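Local coordinates for sensor protein kinase HptS (Staphylococcus aureus, PDB 6LKI) that is a sensor histidine kinase that transfers phosphate from ATP to a histidine and probably responds to a signal through its extracellular sensor region, at residues Y62-P67 with S96-K101; R118-I123 with Y132-R137; F151-V156 with R164-K169. All coordinates share one frame; numbering follows the deposited sequence.

Contact 1 of 3, residues Y62-P67 with S96-K101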
loop_
_atom_site.group_PDB
_atom_site.type_symbol
_atom_site.label_atom_id
_atom_site.label_comp_id
_atom_site.label_asym_id
_atom_site.label_seq_id
_atom_site.Cartn_x
_atom_site.Cartn_y
_atom_site.Cartn_z
ATOM N N TYR B 62 -15.305 1.759 9.060
ATOM C CA TYR B 62 -14.549 0.543 8.816
ATOM C C TYR B 62 -14.005 0.533 7.393
ATOM O O TYR B 62 -14.617 1.072 6.467
ATOM C CB TYR B 62 -15.401 -0.708 9.061
ATOM C CG TYR B 62 -16.677 -0.795 8.244
ATOM C CD1 TYR B 62 -16.659 -1.245 6.928
ATOM C CD2 TYR B 62 -17.901 -0.452 8.801
ATOM C CE1 TYR B 62 -17.825 -1.330 6.184
ATOM C CE2 TYR B 62 -19.070 -0.539 8.068
ATOM C CZ TYR B 62 -19.028 -0.977 6.761
ATOM O OH TYR B 62 -20.192 -1.060 6.030
ATOM N N GLU B 63 -12.833 -0.074 7.239
ATOM C CA GLU B 63 -12.241 -0.354 5.935
ATOM C C GLU B 63 -11.890 -1.835 5.912
ATOM O O GLU B 63 -11.024 -2.281 6.671
ATOM C CB GLU B 63 -11.006 0.513 5.679
ATOM C CG GLU B 63 -11.316 1.981 5.415
ATOM C CD GLU B 63 -10.111 2.753 4.903
ATOM O OE1 GLU B 63 -8.995 2.195 4.914
ATOM O OE2 GLU B 63 -10.281 3.921 4.491
ATOM N N LEU B 64 -12.581 -2.598 5.071
ATOM C CA LEU B 64 -12.326 -4.023 4.895
ATOM C C LEU B 64 -11.620 -4.193 3.557
ATOM O O LEU B 64 -12.242 -4.048 2.498
ATOM C CB LEU B 64 -13.623 -4.827 4.950
ATOM C CG LEU B 64 -13.489 -6.350 4.993
ATOM C CD1 LEU B 64 -12.689 -6.792 6.211
ATOM C CD2 LEU B 64 -14.864 -7.005 4.978
ATOM N N SER B 65 -10.326 -4.494 3.603
ATOM C CA SER B 65 -9.472 -4.481 2.422
ATOM C C SER B 65 -9.024 -5.893 2.076
ATOM O O SER B 65 -8.515 -6.618 2.938
ATOM C CB SER B 65 -8.255 -3.582 2.642
ATOM O OG SER B 65 -8.653 -2.266 2.989
ATOM N N GLY B 66 -9.206 -6.269 0.814
ATOM C CA GLY B 66 -8.715 -7.527 0.308
ATOM C C GLY B 66 -8.115 -7.351 -1.070
ATOM O O GLY B 66 -8.023 -6.235 -1.589
ATOM N N PRO B 67 -7.687 -8.456 -1.690
ATOM C CA PRO B 67 -7.098 -8.366 -3.035
ATOM C C PRO B 67 -8.038 -7.723 -4.043
ATOM O O PRO B 67 -9.047 -8.319 -4.434
ATOM C CB PRO B 67 -6.800 -9.831 -3.391
ATOM C CG PRO B 67 -7.602 -10.653 -2.418
ATOM C CD PRO B 67 -7.687 -9.833 -1.173
ATOM N N SER B 96 -10.291 -15.529 0.824
ATOM C CA SER B 96 -8.996 -14.870 0.959
ATOM C C SER B 96 -8.921 -14.236 2.342
ATOM O O SER B 96 -9.871 -14.291 3.129
ATOM C CB SER B 96 -8.787 -13.828 -0.143
ATOM O OG SER B 96 -7.517 -13.212 -0.035
ATOM N N THR B 97 -7.772 -13.630 2.630
ATOM C CA THR B 97 -7.558 -12.900 3.872
ATOM C C THR B 97 -7.850 -11.421 3.646
ATOM O O THR B 97 -7.419 -10.844 2.643
ATOM C CB THR B 97 -6.123 -13.092 4.368
ATOM O OG1 THR B 97 -6.003 -14.368 5.007
ATOM C CG2 THR B 97 -5.735 -12.000 5.357
ATOM N N TYR B 98 -8.587 -10.819 4.574
ATOM C CA TYR B 98 -8.942 -9.411 4.504
ATOM C C TYR B 98 -8.465 -8.697 5.761
ATOM O O TYR B 98 -8.461 -9.269 6.855
ATOM C CB TYR B 98 -10.458 -9.227 4.342
ATOM C CG TYR B 98 -10.992 -9.678 3.000
ATOM C CD1 TYR B 98 -11.110 -11.030 2.694
ATOM C CD2 TYR B 98 -11.385 -8.753 2.042
ATOM C CE1 TYR B 98 -11.597 -11.444 1.469
ATOM C CE2 TYR B 98 -11.871 -9.158 0.814
ATOM C CZ TYR B 98 -11.976 -10.504 0.532
ATOM O OH TYR B 98 -12.463 -10.909 -0.688
ATOM N N MET B 99 -8.054 -7.445 5.593
ATOM C CA MET B 99 -7.651 -6.597 6.706
ATOM C C MET B 99 -8.810 -5.683 7.078
ATOM O O MET B 99 -9.378 -5.011 6.211
ATOM C CB MET B 99 -6.417 -5.765 6.349
ATOM C CG MET B 99 -5.161 -6.581 6.069
ATOM S SD MET B 99 -4.659 -7.620 7.459
ATOM C CE MET B 99 -4.444 -6.392 8.743
ATOM N N LEU B 100 -9.160 -5.665 8.361
ATOM C CA LEU B 100 -10.228 -4.818 8.873
ATOM C C LEU B 100 -9.620 -3.740 9.760
ATOM O O LEU B 100 -9.023 -4.048 10.796
ATOM C CB LEU B 100 -11.260 -5.635 9.653
ATOM C CG LEU B 100 -12.348 -4.819 10.358
ATOM C CD1 LEU B 100 -13.175 -4.034 9.346
ATOM C CD2 LEU B 100 -13.241 -5.714 11.211
ATOM N N LYS B 101 -9.781 -2.502 9.357
ATOM C CA LYS B 101 -9.403 -1.391 10.159
ATOM C C LYS B 101 -10.603 -0.561 10.536
ATOM O O LYS B 101 -11.410 -0.317 9.734
ATOM C CB LYS B 101 -8.438 -0.536 9.408
ATOM C CG LYS B 101 -7.263 -1.282 8.903
ATOM C CD LYS B 101 -6.138 -0.323 8.684
ATOM C CE LYS B 101 -5.346 -0.691 7.474
ATOM N NZ LYS B 101 -4.559 -1.934 7.648
#
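Strands 62-66 and 97-101 run antiparallel, their axes 4.5 Å apart at closest approach and their directions 159° apart. Glu63 faces Lys101 and Ser65 faces Met99 as hydrogen-bonded pairs, each closed by two backbone bonds; Leu64 and Leu100 form the non-hydrogen-bonded pair between them. The bonds are short and straight: Ser65 N reaches Met99 O at 2.8 Å with 171° at the hydrogen, and Met99 N returns to Ser65 O at 2.8 Å. CA-H groups crowd the same acceptors, as where Tyr98 CA lies 3.2 Å from Ser65 O.

On the face of the two leucines, Leu64 leans its CD1 methyl over the partner strand, 3.8 Å from Tyr98 CB and 3.9 Å from Leu100 CB. Its CG lies opposite the backbone nitrogen (chi1 -171°), which turns the branch that way. Leu64 and Tyr98 cross at about a right angle, and the Tyr98 ring comes obliquely against the glycine backbone, with CD2 3.4 Å from Gly66 CA. The Tyr98 hydroxyl hydrogen-bonds to Gln69 OE1 and Asn95 ND2. Pro67 CG rests 3.5 Å from Ser96 OG. On the other face the charged ends of Glu63 and Lys101 do not meet; Lys101 NZ instead makes a salt bridge outside these strands, to an acidic side chain of another protein's chain.

These are the two central strands of a four-stranded antiparallel sheet of order 2-1-4-3, flanked by strands 69-72 and 84-92. Helix 39-55 packs over the Tyr62 and Leu64 face, touching Tyr62 through Leu49, Leu50 and Ile53.

Contact 2 of 3, residues R118-I123 with Y132-R137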
loop_
_atom_site.group_PDB
_atom_site.type_symbol
_atom_site.label_atom_id
_atom_site.label_comp_id
_atom_site.label_asym_id
_atom_site.label_seq_id
_atom_site.Cartn_x
_atom_site.Cartn_y
_atom_site.Cartn_z
ATOM N N ARG B 118 -16.024 24.119 25.340
ATOM C CA ARG B 118 -14.782 24.504 24.662
ATOM C C ARG B 118 -13.600 23.660 25.136
ATOM O O ARG B 118 -12.451 24.107 25.122
ATOM C CB ARG B 118 -14.489 25.996 24.838
ATOM C CG ARG B 118 -15.462 26.905 24.108
ATOM C CD ARG B 118 -15.251 26.843 22.601
ATOM N NE ARG B 118 -16.265 27.599 21.871
ATOM C CZ ARG B 118 -16.956 27.122 20.840
ATOM N NH1 ARG B 118 -16.745 25.883 20.414
ATOM N NH2 ARG B 118 -17.860 27.881 20.236
ATOM N N GLN B 119 -13.882 22.432 25.564
ATOM C CA GLN B 119 -12.849 21.480 25.949
ATOM C C GLN B 119 -12.511 20.614 24.742
ATOM O O GLN B 119 -13.394 19.967 24.169
ATOM C CB GLN B 119 -13.311 20.613 27.120
ATOM C CG GLN B 119 -13.675 21.384 28.380
ATOM C CD GLN B 119 -14.056 20.467 29.526
ATOM O OE1 GLN B 119 -13.664 19.300 29.557
ATOM N NE2 GLN B 119 -14.827 20.989 30.473
ATOM N N PHE B 120 -11.240 20.601 24.359
ATOM C CA PHE B 120 -10.786 19.881 23.179
ATOM C C PHE B 120 -10.069 18.601 23.587
ATOM O O PHE B 120 -9.689 18.414 24.745
ATOM C CB PHE B 120 -9.878 20.771 22.324
ATOM C CG PHE B 120 -10.557 22.010 21.818
ATOM C CD1 PHE B 120 -10.638 23.147 22.606
ATOM C CD2 PHE B 120 -11.126 22.035 20.555
ATOM C CE1 PHE B 120 -11.268 24.286 22.143
ATOM C CE2 PHE B 120 -11.756 23.172 20.086
ATOM C CZ PHE B 120 -11.827 24.298 20.881
ATOM N N ALA B 121 -9.889 17.711 22.613
ATOM C CA ALA B 121 -9.348 16.384 22.864
ATOM C C ALA B 121 -8.142 16.120 21.975
ATOM O O ALA B 121 -8.103 16.547 20.817
ATOM C CB ALA B 121 -10.407 15.300 22.634
ATOM N N LEU B 122 -7.165 15.408 22.533
ATOM C CA LEU B 122 -5.989 14.947 21.810
ATOM C C LEU B 122 -5.718 13.501 22.197
ATOM O O LEU B 122 -6.015 13.080 23.317
ATOM C CB LEU B 122 -4.749 15.803 22.123
ATOM C CG LEU B 122 -4.455 17.048 21.282
ATOM C CD1 LEU B 122 -3.462 17.942 22.004
ATOM C CD2 LEU B 122 -3.920 16.658 19.918
ATOM N N ILE B 123 -5.150 12.742 21.264
ATOM C CA ILE B 123 -4.705 11.378 21.526
ATOM C C ILE B 123 -3.271 11.255 21.038
ATOM O O ILE B 123 -2.997 11.469 19.851
ATOM C CB ILE B 123 -5.601 10.325 20.850
ATOM C CG1 ILE B 123 -6.992 10.320 21.485
ATOM C CG2 ILE B 123 -4.962 8.945 20.950
ATOM C CD1 ILE B 123 -7.879 9.191 21.005
ATOM N N TYR B 132 -4.942 11.947 17.255
ATOM C CA TYR B 132 -6.286 12.473 17.070
ATOM C C TYR B 132 -6.340 13.883 17.633
ATOM O O TYR B 132 -5.646 14.205 18.601
ATOM C CB TYR B 132 -7.348 11.593 17.740
ATOM C CG TYR B 132 -8.753 12.136 17.591
ATOM C CD1 TYR B 132 -9.481 11.921 16.427
ATOM C CD2 TYR B 132 -9.348 12.873 18.609
ATOM C CE1 TYR B 132 -10.762 12.421 16.283
ATOM C CE2 TYR B 132 -10.627 13.377 18.472
ATOM C CZ TYR B 132 -11.329 13.148 17.307
ATOM O OH TYR B 132 -12.604 13.646 17.168
ATOM N N ALA B 133 -7.177 14.716 17.018
ATOM C CA ALA B 133 -7.363 16.091 17.464
ATOM C C ALA B 133 -8.628 16.647 16.835
ATOM O O ALA B 133 -8.778 16.609 15.611
ATOM C CB ALA B 133 -6.157 16.962 17.093
ATOM N N ASN B 134 -9.537 17.153 17.669
ATOM C CA ASN B 134 -10.696 17.899 17.199
ATOM C C ASN B 134 -10.458 19.404 17.246
ATOM O O ASN B 134 -11.416 20.184 17.218
ATOM C CB ASN B 134 -11.942 17.522 18.005
ATOM C CG ASN B 134 -11.754 17.698 19.502
ATOM O OD1 ASN B 134 -10.742 18.227 19.959
ATOM N ND2 ASN B 134 -12.738 17.251 20.272
ATOM N N ASP B 135 -9.196 19.818 17.322
ATOM C CA ASP B 135 -8.798 21.218 17.354
ATOM C C ASP B 135 -7.843 21.466 16.195
ATOM O O ASP B 135 -6.881 20.713 16.007
ATOM C CB ASP B 135 -8.135 21.561 18.694
ATOM C CG ASP B 135 -7.711 23.019 18.800
ATOM O OD1 ASP B 135 -7.903 23.791 17.838
ATOM O OD2 ASP B 135 -7.179 23.393 19.866
ATOM N N ASP B 136 -8.110 22.519 15.421
ATOM C CA ASP B 136 -7.279 22.819 14.263
ATOM C C ASP B 136 -5.939 23.432 14.646
ATOM O O ASP B 136 -5.021 23.439 13.819
ATOM C CB ASP B 136 -8.024 23.750 13.306
ATOM C CG ASP B 136 -9.062 23.017 12.473
ATOM O OD1 ASP B 136 -8.786 21.876 12.043
ATOM O OD2 ASP B 136 -10.155 23.578 12.253
ATOM N N ARG B 137 -5.805 23.937 15.877
ATOM C CA ARG B 137 -4.508 24.409 16.352
ATOM C C ARG B 137 -3.445 23.327 16.238
ATOM O O ARG B 137 -2.263 23.632 16.041
ATOM C CB ARG B 137 -4.611 24.871 17.805
ATOM C CG ARG B 137 -5.440 26.120 18.030
ATOM C CD ARG B 137 -5.217 26.645 19.440
ATOM N NE ARG B 137 -6.158 26.066 20.394
ATOM C CZ ARG B 137 -6.955 26.777 21.185
ATOM N NH1 ARG B 137 -6.922 28.102 21.144
ATOM N NH2 ARG B 137 -7.782 26.165 22.021
HETATM O O HOH W 1 -13.528 17.525 22.794
#
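Asn134 holds its CG between its own backbone nitrogen and carbonyl carbon (chi1 55°), a rotation that carries the amide across to Ala121. Asp135 turns the other way, CG opposite the backbone nitrogen at -179°, which sets its carboxylate beside the Phe120 ring. Asn134 OD1 accepts the backbone N-H of Ala121 at 2.8 Å in a nearly straight bond, the donor tilted modestly from the carbonyl plane. The amide's ND2 donates to a water that in turn donates to Gln119 O, and both ends of the amide are thereby tied to the 119-121 backbone.

This is the open end of the beta hairpin formed by strands 120-125 and 130-133. Ile123 and Tyr132 form a hydrogen-bonded pair, with Ile123 N to Tyr132 O at 3.1 Å and a weak return bond; Leu122 and Ala133 follow as a non-hydrogen-bonded pair. Past Ala133 the strand ends, and the Asn134 side chain takes over the acceptor role toward Ala121 N.

Leu122 CD2 packs 3.6 Å from Ala133 CB on one face, while Ile123 CB and Tyr132 CB meet on the other. Asp135 OD2 stands 4.1 Å above one face of the Phe120 ring, offset toward the rim, its carboxylate plane 33° from the ring. Asp135 CB touches Phe120 CD2 at 3.6 Å, and Asn134 O sits at the ring edge in its plane. Asp135 OD1 takes the backbone N of Arg137 in an Asx turn, and OD2 takes Arg137 NE through its syn lone pair at 2.9 Å as part of a salt bridge. Asp135 OD2 is also bonded to Tyr168 OH, joining this turn to the neighbouring strand 163-169.

Contact 3 of 3, residues F151-V156 with R164-K169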
loop_
_atom_site.group_PDB
_atom_site.type_symbol
_atom_site.label_atom_id
_atom_site.label_comp_id
_atom_site.label_asym_id
_atom_site.label_seq_id
_atom_site.Cartn_x
_atom_site.Cartn_y
_atom_site.Cartn_z
ATOM N N PHE B 151 -2.526 24.968 28.063
ATOM C CA PHE B 151 -3.853 25.060 28.653
ATOM C C PHE B 151 -4.019 24.082 29.811
ATOM O O PHE B 151 -3.295 23.091 29.942
ATOM C CB PHE B 151 -4.947 24.800 27.616
ATOM C CG PHE B 151 -4.692 25.428 26.276
ATOM C CD1 PHE B 151 -4.950 26.773 26.071
ATOM C CD2 PHE B 151 -4.201 24.676 25.221
ATOM C CE1 PHE B 151 -4.722 27.362 24.837
ATOM C CE2 PHE B 151 -3.978 25.257 23.984
ATOM C CZ PHE B 151 -4.234 26.604 23.792
ATOM N N MET B 152 -5.007 24.380 30.655
ATOM C CA MET B 152 -5.425 23.508 31.744
ATOM C C MET B 152 -5.882 22.161 31.194
ATOM O O MET B 152 -6.935 22.073 30.555
ATOM C CB MET B 152 -6.546 24.180 32.542
ATOM C CG MET B 152 -6.975 23.448 33.800
ATOM S SD MET B 152 -8.490 24.157 34.482
ATOM C CE MET B 152 -8.158 25.909 34.295
ATOM N N ASN B 153 -5.101 21.110 31.437
ATOM C CA ASN B 153 -5.315 19.813 30.809
ATOM C C ASN B 153 -5.359 18.707 31.855
ATOM O O ASN B 153 -4.983 18.891 33.016
ATOM C CB ASN B 153 -4.219 19.515 29.778
ATOM C CG ASN B 153 -2.884 19.199 30.427
ATOM O OD1 ASN B 153 -2.611 18.057 30.796
ATOM N ND2 ASN B 153 -2.049 20.222 30.586
ATOM N N GLU B 154 -5.820 17.539 31.408
ATOM C CA GLU B 154 -5.849 16.329 32.221
ATOM C C GLU B 154 -5.824 15.134 31.281
ATOM O O GLU B 154 -6.604 15.083 30.326
ATOM C CB GLU B 154 -7.090 16.285 33.116
ATOM C CG GLU B 154 -6.830 16.703 34.552
ATOM C CD GLU B 154 -8.079 16.675 35.406
ATOM O OE1 GLU B 154 -8.892 17.618 35.302
ATOM O OE2 GLU B 154 -8.245 15.711 36.183
ATOM N N SER B 155 -4.936 14.181 31.552
ATOM C CA SER B 155 -4.719 13.048 30.667
ATOM C C SER B 155 -4.920 11.735 31.411
ATOM O O SER B 155 -4.715 11.648 32.625
ATOM C CB SER B 155 -3.308 13.078 30.062
ATOM O OG SER B 155 -2.321 12.921 31.065
ATOM N N VAL B 156 -5.335 10.710 30.663
ATOM C CA VAL B 156 -5.417 9.343 31.160
ATOM C C VAL B 156 -4.838 8.419 30.098
ATOM O O VAL B 156 -4.692 8.787 28.932
ATOM C CB VAL B 156 -6.859 8.904 31.504
ATOM C CG1 VAL B 156 -7.394 9.681 32.699
ATOM C CG2 VAL B 156 -7.763 9.044 30.291
ATOM N N ARG B 164 -2.510 8.013 25.153
ATOM C CA ARG B 164 -3.025 8.880 26.203
ATOM C C ARG B 164 -4.068 9.821 25.617
ATOM O O ARG B 164 -3.832 10.449 24.580
ATOM C CB ARG B 164 -1.904 9.689 26.858
ATOM C CG ARG B 164 -0.960 8.867 27.718
ATOM C CD ARG B 164 0.324 9.628 27.998
ATOM N NE ARG B 164 1.148 9.761 26.801
ATOM C CZ ARG B 164 1.854 10.845 26.497
ATOM N NH1 ARG B 164 1.837 11.896 27.305
ATOM N NH2 ARG B 164 2.577 10.880 25.387
ATOM N N LEU B 165 -5.215 9.918 26.283
ATOM C CA LEU B 165 -6.263 10.857 25.907
ATOM C C LEU B 165 -6.114 12.116 26.750
ATOM O O LEU B 165 -6.148 12.048 27.982
ATOM C CB LEU B 165 -7.649 10.242 26.099
ATOM C CG LEU B 165 -8.810 11.240 26.084
ATOM C CD1 LEU B 165 -8.983 11.858 24.701
ATOM C CD2 LEU B 165 -10.097 10.580 26.550
ATOM N N ILE B 166 -5.953 13.259 26.089
ATOM C CA ILE B 166 -5.728 14.533 26.763
ATOM C C ILE B 166 -6.859 15.485 26.404
ATOM O O ILE B 166 -7.081 15.782 25.224
ATOM C CB ILE B 166 -4.369 15.144 26.390
ATOM C CG1 ILE B 166 -3.272 14.076 26.409
ATOM C CG2 ILE B 166 -4.028 16.296 27.325
ATOM C CD1 ILE B 166 -2.105 14.402 25.519
ATOM N N ILE B 167 -7.560 15.975 27.424
ATOM C CA ILE B 167 -8.617 16.966 27.267
ATOM C C ILE B 167 -8.166 18.251 27.947
ATOM O O ILE B 167 -7.794 18.239 29.127
ATOM C CB ILE B 167 -9.953 16.470 27.845
ATOM C CG1 ILE B 167 -10.447 15.254 27.061
ATOM C CG2 ILE B 167 -10.985 17.581 27.819
ATOM C CD1 ILE B 167 -11.779 14.724 27.537
ATOM N N TYR B 168 -8.189 19.355 27.202
ATOM C CA TYR B 168 -7.658 20.627 27.668
ATOM C C TYR B 168 -8.668 21.740 27.419
ATOM O O TYR B 168 -9.696 21.547 26.764
ATOM C CB TYR B 168 -6.322 20.954 26.986
ATOM C CG TYR B 168 -6.369 20.913 25.474
ATOM C CD1 TYR B 168 -6.162 19.725 24.785
ATOM C CD2 TYR B 168 -6.613 22.064 24.736
ATOM C CE1 TYR B 168 -6.203 19.682 23.405
ATOM C CE2 TYR B 168 -6.654 22.032 23.355
ATOM C CZ TYR B 168 -6.447 20.838 22.695
ATOM O OH TYR B 168 -6.488 20.801 21.321
ATOM N N LYS B 169 -8.351 22.922 27.947
ATOM C CA LYS B 169 -9.252 24.063 27.887
ATOM C C LYS B 169 -8.470 25.336 28.178
ATOM O O LYS B 169 -7.641 25.365 29.090
ATOM C CB LYS B 169 -10.404 23.908 28.887
ATOM C CG LYS B 169 -11.268 25.146 29.047
ATOM C CD LYS B 169 -12.652 24.792 29.561
ATOM C CE LYS B 169 -13.438 26.041 29.917
ATOM N NZ LYS B 169 -13.695 26.889 28.719
#
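Phe151 and Tyr168 lie side by side and point the same way, their rings nearly parallel at 18° but slid so far apart that they scarcely overlap. The centroids are 5.6 Å apart, and the touch is made by Phe151 CD2 against Tyr168 CD2 at 3.6 Å, oblique to both planes. Tyr168 places CG between its backbone nitrogen and carbonyl carbon (chi1 54°), and this stands its ring alongside that of Phe151. The amide of Asn153 is a second flat group: its ND2 points in plane at Phe151 O, 3.2 Å away, a bond within the segment that links Asn153 back to Phe151.

Strands 152-156 and 164-169 form a beta hairpin with an antiparallel angle of 166°. Glu154 pairs with Ile167 and Val156 with Leu165, each through two backbone bonds, the shortest from Leu165 N to Val156 O at 2.9 Å. Toward Met152 and Lys169 the bonds become weak and bent. Between the two sound pairs Ser155 CB meets Ile166 CG1 at 3.8 Å. Further toward Phe151, on the same face, Asn153 CB lies 3.8 Å from Tyr168 CB. Leu165 and Ile167 lie on the opposite face, where helix 2-31 packs against them through Ser9 and Val6; Ile167 also touches helix 108-116.

Polar ends leave the pairing for other partners: Arg164 NH2 forms a salt bridge to Asp128, and Lys169 NZ bonds to Asn117 O. The hairpin itself is therefore joined by main-chain bonds and apolar contacts, while these long polar side chains fasten strand 163-169 to surrounding loops.

In the fold
Contacts 2 and 3 belong to one four-stranded antiparallel sheet, in which strands 120-125 and 163-169 are neighbours. Their centres are about 9 Å apart, and they join directly: Leu122 N approaches Ile166 O at 2.7 Å and Phe120 N approaches Tyr168 O at 3.0 Å, both probable hydrogen bonds. Contact 1 lies in a separate sheet of the same 2-1-4-3 strand order, on the opposite side of the chain's centre, about 29 Å from contact 2 and 34 Å from contact 3 between centres. The two sheets with long helix 2-31 are consistent with a tandem arrangement of two PAS-like (double Cache) sensor modules. Of the three, contact 1 alone is touched by another protein chain.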